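Local coordinates for protein-tyrosine-phosphatase (Shewanella sp., PDB 2Z72) that hydrolyses phosphotyrosine in proteins as a cold-active phosphatase of the calcineurin-like phosphoesterase family, with two zinc ions bound in its metal site, at residues D65-I70 with I198-V203; L87-K92 with G313-L318; S193-I198 with K223-Y228. All coordinates share one frame; numbering follows the deposited sequence.

Interaction 1 (D65-I70 with I198-V203); sequences DTYLGI and IKINDV
Ile198 meets Asp65 where strand 66-67, an edge strand of a six-stranded mixed sheet, runs parallel to 197-200. The Ile198 CG2 branch lies 4.0 Å from Asp65 CB. Lys199 grips Asp65 and Tyr67 through its backbone: N donates to Asp65 O at 2.8 Å, and O accepts from Tyr67 N at 2.9 Å. The start of its side chain runs beside Thr66, pointing the same way, and NZ goes on to Phe277 O. Ile200 lies on the other face with Tyr67. Its CG2, anti to the backbone N (chi1 -56° for CG1), reaches Ile70 CG1 at 3.7 Å, while its CG1 approaches Tyr67 CD2. Asn201 ends the pairing. Its N donates to Tyr67 O, and its amide turns to Ile70: OD1 takes Ile70 N on a lone pair at 3.0 Å, and ND2 gives to Ile70 O at 2.8 Å. Two in-plane bonds to one residue thus fix the rotation of the amide. Asn201 also stands second in the type II' turn from Ile200 to Val203, which joins 197-200 to 203-206. Helix 221-231 touches the Thr66 and Lys199 face through Leu221, and strands 108-111 and 142-145 pack against the Tyr67 and Ile200 face.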
loop_
_atom_site.group_PDB
_atom_site.type_symbol
_atom_site.label_atom_id
_atom_site.label_comp_id
_atom_site.label_asym_id
_atom_site.label_seq_id
_atom_site.Cartn_x
_atom_site.Cartn_y
_atom_site.Cartn_z
ATOM N N ASP A 65 2.763 4.726 -14.110
ATOM C CA ASP A 65 3.233 3.476 -13.521
ATOM C C ASP A 65 4.707 3.182 -13.851
ATOM O O ASP A 65 5.153 2.097 -13.450
ATOM C CB ASP A 65 2.317 2.302 -13.873
ATOM C CG ASP A 65 2.190 2.026 -15.350
ATOM O OD1 ASP A 65 1.123 1.543 -15.762
ATOM O OD2 ASP A 65 3.196 2.303 -16.076
ATOM N N THR A 66 5.392 4.058 -14.568
ATOM C CA THR A 66 6.756 3.839 -15.002
ATOM C C THR A 66 7.520 5.108 -14.820
ATOM O O THR A 66 6.994 6.178 -15.175
ATOM C CB THR A 66 6.761 3.380 -16.481
ATOM O OG1 THR A 66 6.069 2.141 -16.571
ATOM C CG2 THR A 66 8.159 3.237 -17.000
ATOM N N TYR A 67 8.736 5.041 -14.266
ATOM C CA TYR A 67 9.533 6.173 -13.895
ATOM C C TYR A 67 11.023 5.901 -14.216
ATOM O O TYR A 67 11.507 4.770 -14.002
ATOM C CB TYR A 67 9.466 6.518 -12.365
ATOM C CG TYR A 67 8.040 6.833 -11.997
ATOM C CD1 TYR A 67 7.635 8.160 -11.950
ATOM C CD2 TYR A 67 7.079 5.843 -11.734
ATOM C CE1 TYR A 67 6.351 8.505 -11.639
ATOM C CE2 TYR A 67 5.781 6.185 -11.485
ATOM C CZ TYR A 67 5.414 7.526 -11.409
ATOM O OH TYR A 67 4.118 7.915 -11.153
ATOM N N LEU A 68 11.696 6.907 -14.694
ATOM C CA LEU A 68 13.108 6.862 -14.998
ATOM C C LEU A 68 13.857 7.859 -14.141
ATOM O O LEU A 68 13.332 8.934 -13.808
ATOM C CB LEU A 68 13.359 7.380 -16.398
ATOM C CG LEU A 68 12.803 6.808 -17.680
ATOM C CD1 LEU A 68 13.215 7.593 -18.950
ATOM C CD2 LEU A 68 13.301 5.385 -17.691
ATOM N N GLY A 69 15.111 7.555 -13.862
ATOM C CA GLY A 69 16.003 8.521 -13.263
ATOM C C GLY A 69 15.747 8.929 -11.843
ATOM O O GLY A 69 16.074 10.031 -11.427
ATOM N N ILE A 70 15.158 8.024 -11.072
ATOM C CA ILE A 70 14.825 8.322 -9.661
ATOM C C ILE A 70 16.009 7.960 -8.768
ATOM O O ILE A 70 16.407 6.786 -8.654
ATOM C CB ILE A 70 13.523 7.612 -9.250
ATOM C CG1 ILE A 70 12.356 7.940 -10.197
ATOM C CG2 ILE A 70 13.185 7.964 -7.821
ATOM C CD1 ILE A 70 12.088 9.393 -10.479
ATOM N N ILE A 198 4.166 -1.190 -10.700
ATOM C CA ILE A 198 4.943 -0.061 -11.239
ATOM C C ILE A 198 6.380 -0.486 -11.493
ATOM O O ILE A 198 6.878 -1.486 -10.978
ATOM C CB ILE A 198 4.885 1.183 -10.334
ATOM C CG1 ILE A 198 5.617 0.984 -9.001
ATOM C CG2 ILE A 198 3.464 1.641 -10.150
ATOM C CD1 ILE A 198 5.802 2.260 -8.207
ATOM N N LYS A 199 7.041 0.323 -12.319
ATOM C CA LYS A 199 8.457 0.167 -12.644
ATOM C C LYS A 199 9.159 1.466 -12.343
ATOM O O LYS A 199 8.726 2.521 -12.796
ATOM C CB LYS A 199 8.588 -0.172 -14.140
ATOM C CG LYS A 199 10.013 -0.506 -14.584
ATOM C CD LYS A 199 10.019 -0.852 -16.123
ATOM C CE LYS A 199 11.394 -0.971 -16.706
ATOM N NZ LYS A 199 11.212 -1.138 -18.165
ATOM N N ILE A 200 10.189 1.428 -11.518
ATOM C CA ILE A 200 11.010 2.587 -11.258
ATOM C C ILE A 200 12.451 2.181 -11.573
ATOM O O ILE A 200 12.991 1.242 -11.008
ATOM C CB ILE A 200 10.916 3.102 -9.805
ATOM C CG1 ILE A 200 9.492 3.414 -9.407
ATOM C CG2 ILE A 200 11.852 4.288 -9.608
ATOM C CD1 ILE A 200 9.335 3.862 -7.956
ATOM N N ASN A 201 13.064 2.886 -12.510
ATOM C CA ASN A 201 14.451 2.563 -12.929
ATOM C C ASN A 201 14.427 1.111 -13.412
ATOM O O ASN A 201 13.591 0.772 -14.258
ATOM C CB ASN A 201 15.472 2.847 -11.823
ATOM C CG ASN A 201 15.360 4.258 -11.269
ATOM O OD1 ASN A 201 14.994 5.202 -11.976
ATOM N ND2 ASN A 201 15.778 4.372 -9.994
ATOM N N ASP A 202 15.336 0.287 -12.922
ATOM C CA ASP A 202 15.494 -1.091 -13.319
ATOM C C ASP A 202 14.844 -2.047 -12.327
ATOM O O ASP A 202 15.271 -3.187 -12.195
ATOM C CB ASP A 202 16.979 -1.363 -13.500
ATOM C CG ASP A 202 17.773 -1.208 -12.224
ATOM O OD1 ASP A 202 18.862 -1.844 -12.103
ATOM O OD2 ASP A 202 17.364 -0.464 -11.320
ATOM N N VAL A 203 13.748 -1.607 -11.662
ATOM C CA VAL A 203 13.097 -2.416 -10.636
ATOM C C VAL A 203 11.591 -2.418 -10.868
ATOM O O VAL A 203 10.983 -1.364 -11.120
ATOM C CB VAL A 203 13.422 -1.884 -9.229
ATOM C CG1 VAL A 203 12.805 -2.769 -8.166
ATOM C CG2 VAL A 203 14.919 -1.742 -9.031
HETATM O O HOH W 1 11.728 2.388 -15.476
#

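Interaction 2 (L87-K92 with G313-L318)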
loop_
_atom_site.group_PDB
_atom_site.type_symbol
_atom_site.label_atom_id
_atom_site.label_comp_id
_atom_site.label_asym_id
_atom_site.label_seq_id
_atom_site.Cartn_x
_atom_site.Cartn_y
_atom_site.Cartn_z
ATOM N N LEU A 87 5.226 3.886 11.992
ATOM C CA LEU A 87 5.740 5.173 12.350
ATOM C C LEU A 87 7.128 5.039 12.939
ATOM O O LEU A 87 8.056 5.809 12.615
ATOM C CB LEU A 87 4.812 5.878 13.331
ATOM C CG LEU A 87 5.034 7.362 13.533
ATOM C CD1 LEU A 87 4.547 8.197 12.349
ATOM C CD2 LEU A 87 4.247 7.777 14.769
ATOM N N THR A 88 7.305 4.077 13.849
ATOM C CA THR A 88 8.613 3.894 14.453
ATOM C C THR A 88 9.692 3.575 13.397
ATOM O O THR A 88 10.778 4.125 13.412
ATOM C CB THR A 88 8.551 2.770 15.494
ATOM O OG1 THR A 88 7.739 3.266 16.567
ATOM C CG2 THR A 88 9.922 2.393 16.039
ATOM N N LEU A 89 9.334 2.681 12.444
ATOM C CA LEU A 89 10.289 2.321 11.420
ATOM C C LEU A 89 10.689 3.551 10.610
ATOM O O LEU A 89 11.879 3.778 10.324
ATOM C CB LEU A 89 9.657 1.244 10.514
ATOM C CG LEU A 89 10.491 0.955 9.231
ATOM C CD1 LEU A 89 11.882 0.448 9.552
ATOM C CD2 LEU A 89 9.700 -0.064 8.384
ATOM N N LEU A 90 9.717 4.355 10.200
ATOM C CA LEU A 90 10.027 5.510 9.353
ATOM C C LEU A 90 10.793 6.557 10.111
ATOM O O LEU A 90 11.631 7.267 9.571
ATOM C CB LEU A 90 8.743 6.073 8.737
ATOM C CG LEU A 90 8.003 5.128 7.789
ATOM C CD1 LEU A 90 6.737 5.804 7.294
ATOM C CD2 LEU A 90 8.880 4.637 6.631
ATOM N N LYS A 91 10.516 6.714 11.427
ATOM C CA LYS A 91 11.278 7.625 12.241
ATOM C C LYS A 91 12.719 7.151 12.366
ATOM O O LYS A 91 13.678 7.941 12.235
ATOM C CB LYS A 91 10.674 7.775 13.653
ATOM C CG LYS A 91 9.392 8.598 13.756
ATOM C CD LYS A 91 8.678 8.359 15.111
ATOM C CE LYS A 91 9.580 8.828 16.268
ATOM N NZ LYS A 91 8.909 8.627 17.613
ATOM N N LYS A 92 12.876 5.839 12.693
ATOM C CA LYS A 92 14.239 5.340 12.921
ATOM C C LYS A 92 15.071 5.397 11.659
ATOM O O LYS A 92 16.291 5.598 11.766
ATOM C CB LYS A 92 14.136 3.909 13.409
ATOM C CG LYS A 92 13.639 3.777 14.851
ATOM C CD LYS A 92 14.711 4.089 15.837
ATOM C CE LYS A 92 14.181 4.063 17.272
ATOM N NZ LYS A 92 15.248 4.429 18.212
ATOM N N GLY A 313 9.493 -3.930 11.970
ATOM C CA GLY A 313 9.529 -4.040 10.537
ATOM C C GLY A 313 10.812 -3.442 10.033
ATOM O O GLY A 313 11.597 -2.873 10.767
ATOM N N GLU A 314 11.086 -3.499 8.758
ATOM C CA GLU A 314 12.194 -3.150 7.990
ATOM C C GLU A 314 11.754 -2.603 6.643
ATOM O O GLU A 314 10.626 -2.806 6.165
ATOM C CB GLU A 314 13.148 -4.355 7.747
ATOM C CG GLU A 314 13.576 -4.966 9.086
ATOM C CD GLU A 314 14.734 -5.956 8.932
ATOM O OE1 GLU A 314 15.246 -6.399 9.997
ATOM O OE2 GLU A 314 15.060 -6.349 7.784
ATOM N N LEU A 315 12.701 -1.917 6.017
ATOM C CA LEU A 315 12.495 -1.386 4.658
ATOM C C LEU A 315 13.690 -1.701 3.808
ATOM O O LEU A 315 14.771 -2.114 4.263
ATOM C CB LEU A 315 12.134 0.088 4.733
ATOM C CG LEU A 315 13.078 1.037 5.482
ATOM C CD1 LEU A 315 14.337 1.375 4.701
ATOM C CD2 LEU A 315 12.309 2.328 5.800
ATOM N N LEU A 316 13.520 -1.448 2.508
ATOM C CA LEU A 316 14.544 -1.540 1.498
ATOM C C LEU A 316 14.833 -0.147 0.969
ATOM O O LEU A 316 13.899 0.587 0.632
ATOM C CB LEU A 316 14.052 -2.441 0.352
ATOM C CG LEU A 316 14.927 -2.487 -0.901
ATOM C CD1 LEU A 316 16.268 -3.174 -0.586
ATOM C CD2 LEU A 316 14.204 -3.203 -2.014
ATOM N N LEU A 317 16.097 0.190 0.885
ATOM C CA LEU A 317 16.562 1.430 0.309
ATOM C C LEU A 317 17.332 1.107 -0.958
ATOM O O LEU A 317 18.227 0.263 -0.929
ATOM C CB LEU A 317 17.424 2.185 1.283
ATOM C CG LEU A 317 18.096 3.475 0.842
ATOM C CD1 LEU A 317 17.126 4.534 0.435
ATOM C CD2 LEU A 317 19.022 3.938 2.020
ATOM N N LEU A 318 16.969 1.796 -2.041
ATOM C CA LEU A 318 17.682 1.652 -3.342
ATOM C C LEU A 318 18.248 2.988 -3.703
ATOM O O LEU A 318 17.516 3.970 -4.009
ATOM C CB LEU A 318 16.712 1.178 -4.439
ATOM C CG LEU A 318 15.902 -0.081 -4.101
ATOM C CD1 LEU A 318 14.554 0.199 -3.470
ATOM C CD2 LEU A 318 15.650 -0.927 -5.336
#
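Leu89 and Leu315 cross at a slant, the first reaching out from helix 83-92 and the second from the start of strand 315-319. The strand lies between 72-76 and 322-326 in an eight-stranded mixed sheet, and the helix packs on its end. Both leucines point at the opposite segment, and they meet with Leu89 CG 4.1 Å from Leu315 CD2. The two methyls of Leu89 go to different places. CD1 sits against the peptide after Gly313, 3.5 Å from Gly313 O. CD2 lies over the next peptide, 3.6 Å from Glu314 O. The fork of the leucine therefore rests on the backbone just before the strand, while its branch point meets the first side chain of the strand. Its CG is anti to the backbone N (chi1 170°), which carries the fork away from the helix and onto the segment 313-315.

Leu315 takes an uncommon first torsion for leucine, with CG between the backbone N and the carbonyl carbon (chi1 55°). Its CD2 methyl also approaches Leu90 CD2, at 4.2 Å, so one methyl touches two successive leucines of the helix. Leu90 further packs on Phe128 of helix 122-138. Glu314 points the other way, where its carboxylate forms a salt bridge with Arg325 and accepts from Val292 N. Gly313 gives Leu89 a bare backbone to lie against. With Leu89 cut back to an alanine, the peptides of Gly313 and Glu314 are likely to lose their cover, and Leu315 CD2 would keep only Leu90 as a side-chain partner in 87-92.

No hydrogen bond joins the two segments. The helix and the strand end are held here by buried apolar contact, which depends on the shape of the leucines more than on any directed bond.

Interaction 3 (S193-I198 with K223-Y228)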
loop_
_atom_site.group_PDB
_atom_site.type_symbol
_atom_site.label_atom_id
_atom_site.label_comp_id
_atom_site.label_asym_id
_atom_site.label_seq_id
_atom_site.Cartn_x
_atom_site.Cartn_y
_atom_site.Cartn_z
ATOM N N SER A 193 -7.598 5.554 -7.366
ATOM C CA SER A 193 -6.671 6.209 -8.253
ATOM C C SER A 193 -5.331 5.467 -8.385
ATOM O O SER A 193 -4.527 5.807 -9.238
ATOM C CB SER A 193 -6.430 7.657 -7.909
ATOM O OG SER A 193 -5.602 7.764 -6.767
ATOM N N LYS A 194 -5.095 4.503 -7.490
ATOM C CA LYS A 194 -3.770 3.913 -7.364
ATOM C C LYS A 194 -3.481 2.837 -8.394
ATOM O O LYS A 194 -4.359 2.216 -8.971
ATOM C CB LYS A 194 -3.594 3.401 -5.920
ATOM C CG LYS A 194 -3.676 4.503 -4.874
ATOM C CD LYS A 194 -2.740 5.682 -5.104
ATOM C CE LYS A 194 -2.808 6.757 -4.065
ATOM N NZ LYS A 194 -1.950 7.913 -4.472
ATOM N N ASN A 195 -2.170 2.687 -8.627
ATOM C CA ASN A 195 -1.621 1.604 -9.426
ATOM C C ASN A 195 -1.516 0.345 -8.585
ATOM O O ASN A 195 -1.585 0.339 -7.352
ATOM C CB ASN A 195 -0.256 1.993 -9.986
ATOM C CG ASN A 195 -0.361 3.095 -11.015
ATOM O OD1 ASN A 195 -1.152 2.960 -11.953
ATOM N ND2 ASN A 195 0.368 4.179 -10.865
ATOM N N THR A 196 -1.267 -0.752 -9.315
ATOM C CA THR A 196 -1.058 -2.081 -8.754
ATOM C C THR A 196 0.346 -2.584 -9.037
ATOM O O THR A 196 0.963 -3.259 -8.223
ATOM C CB THR A 196 -2.170 -3.021 -9.228
ATOM O OG1 THR A 196 -3.438 -2.437 -8.914
ATOM C CG2 THR A 196 -2.138 -4.376 -8.564
ATOM N N ILE A 197 0.895 -2.282 -10.240
ATOM C CA ILE A 197 2.215 -2.676 -10.629
ATOM C C ILE A 197 2.942 -1.442 -11.146
ATOM O O ILE A 197 2.397 -0.743 -12.010
ATOM C CB ILE A 197 2.181 -3.755 -11.749
ATOM C CG1 ILE A 197 1.343 -4.953 -11.381
ATOM C CG2 ILE A 197 3.607 -4.207 -12.098
ATOM C CD1 ILE A 197 0.719 -5.677 -12.550
ATOM N N ILE A 198 4.166 -1.190 -10.700
ATOM C CA ILE A 198 4.943 -0.061 -11.239
ATOM C C ILE A 198 6.380 -0.486 -11.493
ATOM O O ILE A 198 6.878 -1.486 -10.978
ATOM C CB ILE A 198 4.885 1.183 -10.334
ATOM C CG1 ILE A 198 5.617 0.984 -9.001
ATOM C CG2 ILE A 198 3.464 1.641 -10.150
ATOM C CD1 ILE A 198 5.802 2.260 -8.207
ATOM N N LYS A 223 -2.240 -1.557 -19.209
ATOM C CA LYS A 223 -3.480 -2.296 -19.408
ATOM C C LYS A 223 -3.949 -2.901 -18.085
ATOM O O LYS A 223 -5.143 -2.808 -17.718
ATOM C CB LYS A 223 -3.364 -3.364 -20.486
ATOM C CG LYS A 223 -4.669 -4.104 -20.697
ATOM C CD LYS A 223 -4.581 -5.030 -21.904
ATOM C CE LYS A 223 -5.901 -5.711 -22.206
ATOM N NZ LYS A 223 -5.908 -6.763 -23.227
ATOM N N ALA A 224 -3.022 -3.519 -17.361
ATOM C CA ALA A 224 -3.391 -4.137 -16.072
ATOM C C ALA A 224 -3.817 -3.106 -15.063
ATOM O O ALA A 224 -4.848 -3.260 -14.410
ATOM C CB ALA A 224 -2.197 -4.937 -15.595
ATOM N N ASN A 225 -3.053 -2.030 -14.908
ATOM C CA ASN A 225 -3.376 -1.018 -13.904
ATOM C C ASN A 225 -4.734 -0.384 -14.191
ATOM O O ASN A 225 -5.486 -0.093 -13.247
ATOM C CB ASN A 225 -2.281 0.045 -13.810
ATOM C CG ASN A 225 -1.069 -0.457 -13.107
ATOM O OD1 ASN A 225 -1.162 -1.187 -12.086
ATOM N ND2 ASN A 225 0.130 -0.147 -13.582
ATOM N N ALA A 226 -5.071 -0.150 -15.451
ATOM C CA ALA A 226 -6.353 0.387 -15.789
ATOM C C ALA A 226 -7.477 -0.601 -15.510
ATOM O O ALA A 226 -8.560 -0.217 -15.012
ATOM C CB ALA A 226 -6.355 0.794 -17.290
ATOM N N LEU A 227 -7.274 -1.875 -15.841
ATOM C CA LEU A 227 -8.323 -2.870 -15.520
ATOM C C LEU A 227 -8.525 -3.016 -14.027
ATOM O O LEU A 227 -9.692 -3.203 -13.594
ATOM C CB LEU A 227 -7.916 -4.207 -16.144
ATOM C CG LEU A 227 -8.121 -4.334 -17.644
ATOM C CD1 LEU A 227 -7.510 -5.632 -18.147
ATOM C CD2 LEU A 227 -9.607 -4.308 -17.977
ATOM N N TYR A 228 -7.452 -2.928 -13.256
ATOM C CA TYR A 228 -7.601 -3.009 -11.802
ATOM C C TYR A 228 -8.446 -1.830 -11.293
ATOM O O TYR A 228 -9.337 -2.036 -10.458
ATOM C CB TYR A 228 -6.255 -2.995 -11.155
ATOM C CG TYR A 228 -5.501 -4.306 -11.124
ATOM C CD1 TYR A 228 -4.213 -4.480 -11.613
ATOM C CD2 TYR A 228 -6.078 -5.425 -10.514
ATOM C CE1 TYR A 228 -3.563 -5.640 -11.574
ATOM C CE2 TYR A 228 -5.401 -6.621 -10.420
ATOM C CZ TYR A 228 -4.132 -6.732 -10.946
ATOM O OH TYR A 228 -3.400 -7.906 -10.854
HETATM O O HOH W 2 -4.263 -0.196 -10.515
#
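Asn225 of helix 221-231 grips the backbone of Thr196 and Ile197, where the chain leads into strand 197-200 of the calcineurin-like phosphoesterase fold. Its CB faces the segment 193-198 and lies 3.6 Å from Asn195 OD1. That same oxygen lies close to Asn225 CG, and the two amide planes are turned 49° apart; Asn195 OD1 has its hydrogen bond with Arg229. At the tip, Asn225 OD1 accepts twice. Ile197 N comes in the carbonyl plane on a lone pair at 3.0 Å, while Thr196 N stands above that plane at 2.8 Å. The other branch, ND2, gives to Ile197 O at 2.8 Å, with that oxygen near the amide plane. Three bonds thus fix the rotation of this buried amide. One helical turn on, Tyr228 turns one ring face to Thr196, and its OH reaches Leu248 O. Ile197 CD1 lies at the edge of this ring and also touches Ala224 CB. A water joins Lys194 O, Thr196 OG1 and Asn225 O. Thr196 CG2, anti to its own backbone N, makes a CH-pi contact over the Tyr228 face, 3.8 Å from the ring centroid and displaced toward the rim, 22° off the ring normal.

In the fold
Interactions 1 and 3 share Ile198, and their centres are about 15 Å apart. Strand 66-67 pairs with 197-200 in interaction 1, while helix 221-231 meets the chain leading into it in interaction 3. Asp65 OD1 and Asn225 ND2, 2.9 Å apart, join them in a probable hydrogen bond. Interaction 2 belongs to the other mixed sheet, yet Val203 CG2 touches Leu318 CD2 at 3.9 Å. Interactions 2 and 3 lie on opposite sides of the chain's centre, their nearest atoms about 10 Å apart. The side chain of Thr196 is about 11 Å from a zinc ion, and Gly313 about 13 Å. The zinc ligands, Asp78, His80, Asp114, Asn149, His207 and His286, lie outside all three contacts.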